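Local coordinates for ykuJ (PDB 2FFG), which is of unknown function, a small Bacillus subtilis protein of the DUF1797 family that forms a two-chain assembly, at residues 15-18 / 24-27; 48-53 / 71-76. One frame throughout, in Å; residues are numbered along the deposited sequence.

Interaction 1: 15-18 / 24-27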
loop_
_atom_site.group_PDB
_atom_site.type_symbol
_atom_site.label_atom_id
_atom_site.label_comp_id
_atom_site.label_asym_id
_atom_site.label_seq_id
_atom_site.Cartn_x
_atom_site.Cartn_y
_atom_site.Cartn_z
ATOM N N GLN A 15 1.409 -9.723 -3.340
ATOM C CA GLN A 15 1.498 -11.177 -3.238
ATOM C C GLN A 15 2.371 -11.549 -2.047
ATOM O O GLN A 15 2.075 -12.483 -1.306
ATOM C CB GLN A 15 2.077 -11.786 -4.520
ATOM C CG GLN A 15 3.258 -11.035 -5.092
ATOM C CD GLN A 15 4.023 -11.850 -6.117
ATOM O OE1 GLN A 15 3.432 -12.507 -6.979
ATOM N NE2 GLN A 15 5.355 -11.802 -6.036
ATOM N N GLU A 16 3.449 -10.800 -1.873
ATOM C CA GLU A 16 4.369 -11.021 -0.776
ATOM C C GLU A 16 3.593 -11.005 0.538
ATOM O O GLU A 16 3.792 -11.852 1.411
ATOM C CB GLU A 16 5.430 -9.921 -0.797
ATOM C CG GLU A 16 6.374 -9.893 0.381
ATOM C CD GLU A 16 7.358 -8.731 0.294
ATOM O OE1 GLU A 16 6.905 -7.578 0.100
ATOM O OE2 GLU A 16 8.580 -8.973 0.422
ATOM N N THR A 17 2.689 -10.044 0.669
ATOM C CA THR A 17 1.894 -9.921 1.879
ATOM C C THR A 17 0.849 -11.024 1.994
ATOM O O THR A 17 0.484 -11.432 3.096
ATOM C CB THR A 17 1.204 -8.550 1.928
ATOM O OG1 THR A 17 2.202 -7.521 1.896
ATOM C CG2 THR A 17 0.381 -8.407 3.190
ATOM N N ALA A 18 0.382 -11.521 0.856
ATOM C CA ALA A 18 -0.617 -12.578 0.850
ATOM C C ALA A 18 -0.041 -13.941 1.235
ATOM O O ALA A 18 -0.713 -14.746 1.883
ATOM C CB ALA A 18 -1.262 -12.662 -0.514
ATOM N N PRO A 24 -5.875 -14.745 0.940
ATOM C CA PRO A 24 -6.074 -13.825 -0.182
ATOM C C PRO A 24 -5.989 -12.382 0.280
ATOM O O PRO A 24 -6.409 -12.051 1.388
ATOM C CB PRO A 24 -7.471 -14.173 -0.669
ATOM C CG PRO A 24 -7.584 -15.621 -0.359
ATOM C CD PRO A 24 -6.980 -15.714 1.021
HETATM N N MSE A 25 -5.433 -11.526 -0.568
HETATM C CA MSE A 25 -5.310 -10.117 -0.241
HETATM C C MSE A 25 -5.652 -9.312 -1.491
HETATM O O MSE A 25 -5.480 -9.795 -2.606
HETATM C CB MSE A 25 -3.891 -9.802 0.227
HETATM C CG MSE A 25 -3.844 -8.821 1.387
HETATM SE SE MSE A 25 -4.446 -9.607 3.066
HETATM C CE MSE A 25 -2.709 -9.787 3.899
ATOM N N GLN A 26 -6.130 -8.088 -1.304
ATOM C CA GLN A 26 -6.519 -7.263 -2.436
ATOM C C GLN A 26 -6.244 -5.779 -2.228
ATOM O O GLN A 26 -6.068 -5.327 -1.104
ATOM C CB GLN A 26 -8.008 -7.457 -2.692
ATOM C CG GLN A 26 -8.832 -7.213 -1.448
ATOM C CD GLN A 26 -10.315 -7.214 -1.714
ATOM O OE1 GLN A 26 -10.812 -6.411 -2.502
ATOM N NE2 GLN A 26 -11.040 -8.115 -1.050
ATOM N N ARG A 27 -6.204 -5.032 -3.329
ATOM C CA ARG A 27 -6.013 -3.588 -3.278
ATOM C C ARG A 27 -6.677 -2.926 -4.488
ATOM O O ARG A 27 -7.016 -3.587 -5.476
ATOM C CB ARG A 27 -4.528 -3.214 -3.200
ATOM C CG ARG A 27 -3.725 -3.393 -4.471
ATOM C CD ARG A 27 -2.245 -3.268 -4.168
ATOM N NE ARG A 27 -1.829 -1.905 -3.820
ATOM C CZ ARG A 27 -0.683 -1.599 -3.203
ATOM N NH1 ARG A 27 0.175 -2.558 -2.851
ATOM N NH2 ARG A 27 -0.383 -0.330 -2.945
#
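Thr17, whose methyl group meets Met25 across the contact, hydrogen-bonds through OG1 to the backbone O of Ser13, one turn earlier in helix 3-21. Its first torsion explains this division of labour: OG1 lies beside the backbone N (chi1 -59°), facing back along the helix, while CG2 stands anti to that N, where it meets the Met25 methyl. No hydrogen bond joins 15-18 to 24-27; the two segments meet by van der Waals contact alone, mostly between carbons. Thr17 CG2 lies 3.5 Å from CE of Met25, a selenomethionine in this crystal. The same CE comes within 3.7 Å of Thr17 O, touching the backbone as well as the methyl. Bends at chi2 (72°) and chi3 fold the Met25 chain over, and it crosses the threonine side chain at about a right angle.

A second, deeper touch is made by Ala18, whose CB sits 4.0 Å from CB of Met25. With so short a side chain at Ala18, the two backbones approach to 5.4 Å between the CA atoms of Ala18 and Met25. Ala18 is buried, whereas Thr17 is exposed, so the contact runs from interior to surface. Tyr41 on strand 34-42 touches Ala18 and pairs by backbone with Met25; Leu14 also packs on Met25. Further along the strand, Arg27 reaches between chains, its NH2 salt-bridged to OE1 of Glu16 of the second subunit. The arrangement is the helix-to-strand connection of an alpha-beta(4)-alpha fold: a short loop leads from helix 3-21 to strand 25-31, outermost in this chain's antiparallel meander, and the helix packs back against it.

Interaction 2: 48-53 / 71-76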
loop_
_atom_site.group_PDB
_atom_site.type_symbol
_atom_site.label_atom_id
_atom_site.label_comp_id
_atom_site.label_asym_id
_atom_site.label_seq_id
_atom_site.Cartn_x
_atom_site.Cartn_y
_atom_site.Cartn_z
ATOM N N PHE A 48 -3.595 -13.740 -10.039
ATOM C CA PHE A 48 -4.230 -12.488 -9.694
ATOM C C PHE A 48 -5.613 -12.468 -10.312
ATOM O O PHE A 48 -5.823 -12.985 -11.411
ATOM C CB PHE A 48 -3.434 -11.312 -10.245
ATOM C CG PHE A 48 -2.048 -11.203 -9.685
ATOM C CD1 PHE A 48 -1.041 -12.061 -10.108
ATOM C CD2 PHE A 48 -1.750 -10.247 -8.724
ATOM C CE1 PHE A 48 0.243 -11.968 -9.580
ATOM C CE2 PHE A 48 -0.470 -10.146 -8.190
ATOM C CZ PHE A 48 0.524 -11.004 -8.614
ATOM N N GLU A 49 -6.564 -11.898 -9.588
ATOM C CA GLU A 49 -7.915 -11.766 -10.098
ATOM C C GLU A 49 -8.198 -10.269 -10.190
ATOM O O GLU A 49 -8.214 -9.562 -9.185
ATOM C CB GLU A 49 -8.920 -12.428 -9.166
ATOM C CG GLU A 49 -10.341 -12.355 -9.691
ATOM C CD GLU A 49 -11.356 -12.862 -8.693
ATOM O OE1 GLU A 49 -11.464 -12.266 -7.598
ATOM O OE2 GLU A 49 -12.045 -13.853 -9.004
ATOM N N LEU A 50 -8.388 -9.787 -11.408
ATOM C CA LEU A 50 -8.664 -8.379 -11.616
ATOM C C LEU A 50 -10.165 -8.122 -11.761
ATOM O O LEU A 50 -10.846 -8.760 -12.560
ATOM C CB LEU A 50 -7.935 -7.892 -12.860
ATOM C CG LEU A 50 -8.095 -6.413 -13.216
ATOM C CD1 LEU A 50 -7.229 -5.551 -12.311
ATOM C CD2 LEU A 50 -7.698 -6.207 -14.665
ATOM N N THR A 51 -10.664 -7.186 -10.967
ATOM C CA THR A 51 -12.065 -6.798 -10.991
ATOM C C THR A 51 -12.146 -5.378 -11.552
ATOM O O THR A 51 -11.520 -4.456 -11.026
ATOM C CB THR A 51 -12.656 -6.859 -9.573
ATOM O OG1 THR A 51 -12.612 -8.216 -9.112
ATOM C CG2 THR A 51 -14.090 -6.380 -9.562
ATOM N N VAL A 52 -12.903 -5.223 -12.638
ATOM C CA VAL A 52 -13.062 -3.940 -13.319
ATOM C C VAL A 52 -14.447 -3.359 -13.044
ATOM O O VAL A 52 -15.466 -3.943 -13.419
ATOM C CB VAL A 52 -12.904 -4.109 -14.847
ATOM C CG1 VAL A 52 -12.894 -2.742 -15.528
ATOM C CG2 VAL A 52 -11.641 -4.900 -15.156
ATOM N N PHE A 53 -14.488 -2.194 -12.415
ATOM C CA PHE A 53 -15.769 -1.588 -12.074
ATOM C C PHE A 53 -16.460 -0.855 -13.222
ATOM O O PHE A 53 -15.821 -0.343 -14.145
ATOM C CB PHE A 53 -15.588 -0.641 -10.876
ATOM C CG PHE A 53 -14.986 -1.313 -9.666
ATOM C CD1 PHE A 53 -15.679 -2.318 -8.996
ATOM C CD2 PHE A 53 -13.700 -0.982 -9.233
ATOM C CE1 PHE A 53 -15.100 -2.990 -7.914
ATOM C CE2 PHE A 53 -13.108 -1.646 -8.153
ATOM C CZ PHE A 53 -13.808 -2.652 -7.493
ATOM N N SER A 71 -0.434 -6.418 -14.675
ATOM C CA SER A 71 0.047 -5.051 -14.543
ATOM C C SER A 71 -0.237 -4.239 -15.803
ATOM O O SER A 71 -0.623 -3.074 -15.735
ATOM C CB SER A 71 1.549 -5.045 -14.274
ATOM O OG SER A 71 1.859 -5.569 -12.989
ATOM N N ILE A 72 -0.032 -4.867 -16.954
ATOM C CA ILE A 72 -0.246 -4.228 -18.242
ATOM C C ILE A 72 -1.712 -3.865 -18.420
ATOM O O ILE A 72 -2.057 -2.760 -18.848
ATOM C CB ILE A 72 0.204 -5.176 -19.371
ATOM C CG1 ILE A 72 1.727 -5.286 -19.341
ATOM C CG2 ILE A 72 -0.306 -4.694 -20.720
ATOM C CD1 ILE A 72 2.307 -6.434 -20.165
ATOM N N GLU A 73 -2.567 -4.818 -18.087
ATOM C CA GLU A 73 -4.003 -4.644 -18.189
ATOM C C GLU A 73 -4.428 -3.486 -17.291
ATOM O O GLU A 73 -5.216 -2.624 -17.697
ATOM C CB GLU A 73 -4.687 -5.941 -17.753
ATOM C CG GLU A 73 -6.199 -5.959 -17.885
ATOM C CD GLU A 73 -6.660 -6.106 -19.319
ATOM O OE1 GLU A 73 -5.972 -6.795 -20.104
ATOM O OE2 GLU A 73 -7.728 -5.546 -19.651
ATOM N N ILE A 74 -3.906 -3.462 -16.068
ATOM C CA ILE A 74 -4.252 -2.391 -15.146
ATOM C C ILE A 74 -3.814 -1.053 -15.729
ATOM O O ILE A 74 -4.576 -0.086 -15.739
ATOM C CB ILE A 74 -3.593 -2.577 -13.773
ATOM C CG1 ILE A 74 -4.116 -3.854 -13.110
ATOM C CG2 ILE A 74 -3.925 -1.388 -12.880
ATOM C CD1 ILE A 74 -4.711 -4.992 -13.958
ATOM N N PHE A 75 -2.586 -1.010 -16.227
ATOM C CA PHE A 75 -2.036 0.203 -16.817
ATOM C C PHE A 75 -2.933 0.748 -17.931
ATOM O O PHE A 75 -3.369 1.899 -17.890
ATOM C CB PHE A 75 -0.635 -0.075 -17.371
ATOM C CG PHE A 75 -0.006 1.108 -18.054
ATOM C CD1 PHE A 75 0.607 2.115 -17.311
ATOM C CD2 PHE A 75 -0.068 1.240 -19.438
ATOM C CE1 PHE A 75 1.151 3.242 -17.937
ATOM C CE2 PHE A 75 0.471 2.363 -20.074
ATOM C CZ PHE A 75 1.082 3.365 -19.316
ATOM N N GLU A 76 -3.216 -0.087 -18.926
ATOM C CA GLU A 76 -4.046 0.347 -20.040
ATOM C C GLU A 76 -5.426 0.801 -19.568
ATOM O O GLU A 76 -6.027 1.715 -20.128
ATOM C CB GLU A 76 -4.159 -0.784 -21.072
ATOM C CG GLU A 76 -2.800 -1.259 -21.586
ATOM C CD GLU A 76 -2.892 -2.200 -22.783
ATOM O OE1 GLU A 76 -3.906 -2.912 -22.917
ATOM O OE2 GLU A 76 -1.938 -2.246 -23.592
#
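Helix-on-sheet packing in an alpha-beta(4)-alpha fold sets Leu50, on inner strand 47-54, against Glu73 and Ile74 of the closing helix 67-79. The separation is that of side-chain packing, 8.2 Å between the CA atoms of Leu50 and Ile74, and no hydrogen bond crosses the interface. Leu50 holds CG anti to its backbone N (chi1 -179°), which carries both methyl branches out from the strand to the helix. On one branch, Leu50 CD1 lies 3.6 Å from Ile74 CG1. A still closer approach modelled at the Ile74 CD1 methyl is too short for two carbons, so the exact placing of that methyl is doubtful.

The other branch meets a charged residue by its aliphatic part. Glu73 also extends CG anti to its N; the bend at chi2 (75°) then turns the carboxylate away from Leu50, leaving the CG methylene to make the touch. Both Leu50 and Ile74 are buried, Glu73 only partly, which marks it as the outer limit of the contact. An alanine in place of Leu50 would probably open a gap beneath the helix, with Ile74 CG1 and the Glu73 methylene losing their apolar partner on the strand. Neighbours on the same face continue the packing: Phe48 rests on Ile67 and Val70, and Val52 on Leu77. Phe64, on strand 57-64, touches Glu73 too. The measured approach at this outer edge is 3.6 Å, from Leu50 CD2 to Glu73 CG.

Overall arrangement
The two interactions show how both helices are fixed to one antiparallel sheet: interaction 1 joins helix 3-21 to a strand outermost within the chain, interaction 2 joins helix 67-79 to an inner one. Their centres are 15 Å apart, yet they touch, Gln15 OE1 packing 3.7 Å from Phe48 CZ. Tyr41, on strand 34-42 between them, also bridges the two, its ring meeting that of Phe48 with planes at about 55°. Ser71 of helix 67-79 touches Ile8 and Leu11 of helix 3-21, so the two helices are in contact. Interaction 2 is the more central, its centre about 5 Å from that of the chain against about 10 Å for interaction 1, whose strand also reaches the second subunit.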